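Local coordinates for oxidoreductase, NAD-binding/iron-sulfur cluster-binding protein (Nitratireductor pacificus pht-3B, PDB 6ZXU) that catalyses the reductive removal of halogen from organohalide substrates, using a bound cobalamin and two [4Fe-4S] clusters, at residues N109-A114 with S120-C125. Sequence-based numbering, arbitrary orientation.
Sequences NLKASA and SMVGIC
K111 runs past V122 and crosses I124, where helix 103-116 covers strand 121-126. K111 CB starts 4.3 Å from V122 CG1. K111 CG is 3.8 Å from V122 CG1 and 4.1 Å from I124 CD1. It thus sits over the two apolar side chains. CG gets there by standing anti to the carbonyl carbon (chi1 -75°). CD carries the chain past V122, the two side chains running in opposite directions. A bend at chi3 (146°) then brings K111 CE over the strand backbone, 3.9 Å from V122 O and beside G123 CA. NZ ends in a salt bridge with D246. The same carboxylate oxygen, D246 OD2, accepts a hydrogen bond from I124 N, so D246 ties the lysine to the strand edge. A leucine in its place would probably leave D246 without its positive mate and the backbone at G123 without the cover of the lysine's CE. One helical turn on, A114 CB packs on V122 CG2 at 3.6 Å, so the two valine methyls serve different helix residues. V122 and I124 also touch L144 of the next strand. Helix and strand run nearly antiparallel, at 153°. This is a helix laid on the outer strand of a four-stranded antiparallel sheet of order 1-2-4-3, away from the cobalamin. Helix 376-390 precedes strand 394-399, the outer strand of a second sheet of the same order, consistent with a duplicated alpha/beta fold.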
# COMPACT_ATOMS: atom_id res chain seq x y z
N ASN A 109 7.00 -1.96 -19.71
CA ASN A 109 5.77 -2.12 -18.92
C ASN A 109 5.86 -3.17 -17.87
O ASN A 109 5.42 -2.99 -16.76
CB ASN A 109 4.59 -2.33 -19.82
CG ASN A 109 3.35 -2.77 -19.07
OD1 ASN A 109 3.10 -3.96 -18.95
ND2 ASN A 109 2.57 -1.79 -18.60
N LEU A 110 6.44 -4.30 -18.21
CA LEU A 110 6.49 -5.38 -17.28
C LEU A 110 7.55 -5.14 -16.20
O LEU A 110 7.40 -5.54 -15.05
CB LEU A 110 6.75 -6.66 -18.04
CG LEU A 110 6.43 -7.97 -17.42
CD1 LEU A 110 4.99 -8.05 -16.96
CD2 LEU A 110 6.77 -9.10 -18.42
N LYS A 111 8.67 -4.52 -16.58
CA LYS A 111 9.66 -4.09 -15.59
C LYS A 111 9.13 -3.04 -14.63
O LYS A 111 9.31 -3.13 -13.47
CB LYS A 111 10.90 -3.51 -16.27
CG LYS A 111 11.80 -4.54 -16.90
CD LYS A 111 12.94 -3.76 -17.62
CE LYS A 111 14.19 -4.55 -17.52
NZ LYS A 111 15.21 -3.78 -18.30
N ALA A 112 8.38 -2.08 -15.16
CA ALA A 112 7.72 -1.07 -14.34
C ALA A 112 6.67 -1.70 -13.41
O ALA A 112 6.51 -1.25 -12.26
CB ALA A 112 7.06 -0.02 -15.22
N SER A 113 6.06 -2.77 -13.84
CA SER A 113 5.11 -3.51 -13.02
C SER A 113 5.80 -4.15 -11.87
O SER A 113 5.24 -4.14 -10.77
CB SER A 113 4.34 -4.57 -13.84
OG SER A 113 3.60 -4.02 -14.91
N ALA A 114 6.96 -4.77 -12.09
CA ALA A 114 7.68 -5.40 -11.03
C ALA A 114 8.17 -4.41 -9.97
O ALA A 114 8.10 -4.68 -8.78
CB ALA A 114 8.80 -6.22 -11.59
N SER A 120 13.30 -5.23 -6.11
CA SER A 120 14.51 -4.43 -5.92
C SER A 120 15.25 -4.18 -7.22
O SER A 120 15.84 -3.11 -7.42
CB SER A 120 15.47 -5.10 -4.87
OG SER A 120 14.84 -5.23 -3.58
N MET A 121 15.24 -5.16 -8.10
CA MET A 121 16.05 -5.14 -9.34
C MET A 121 15.39 -6.11 -10.30
O MET A 121 14.92 -7.15 -9.85
CB MET A 121 17.46 -5.59 -9.00
CG MET A 121 18.46 -5.64 -10.14
SD MET A 121 20.14 -6.07 -9.59
CE MET A 121 20.22 -5.05 -8.15
N VAL A 122 15.23 -5.70 -11.52
CA VAL A 122 14.52 -6.49 -12.53
C VAL A 122 15.36 -6.56 -13.84
O VAL A 122 16.00 -5.61 -14.20
CB VAL A 122 13.13 -5.85 -12.91
CG1 VAL A 122 12.35 -6.76 -13.82
CG2 VAL A 122 12.31 -5.50 -11.65
N GLY A 123 15.32 -7.72 -14.51
CA GLY A 123 15.89 -7.86 -15.82
C GLY A 123 15.14 -8.90 -16.62
O GLY A 123 14.29 -9.62 -16.11
N ILE A 124 15.43 -8.95 -17.90
CA ILE A 124 14.76 -9.90 -18.81
C ILE A 124 15.80 -10.66 -19.63
O ILE A 124 16.83 -10.08 -20.06
CB ILE A 124 13.83 -9.13 -19.77
CG1 ILE A 124 12.62 -8.65 -19.01
CG2 ILE A 124 13.35 -10.03 -20.93
CD1 ILE A 124 11.87 -7.56 -19.68
N CYS A 125 15.58 -11.94 -19.80
CA CYS A 125 16.41 -12.74 -20.70
C CYS A 125 15.57 -13.69 -21.53
O CYS A 125 14.38 -13.92 -21.25
CB CYS A 125 17.48 -13.52 -19.95
SG CYS A 125 16.93 -14.77 -18.84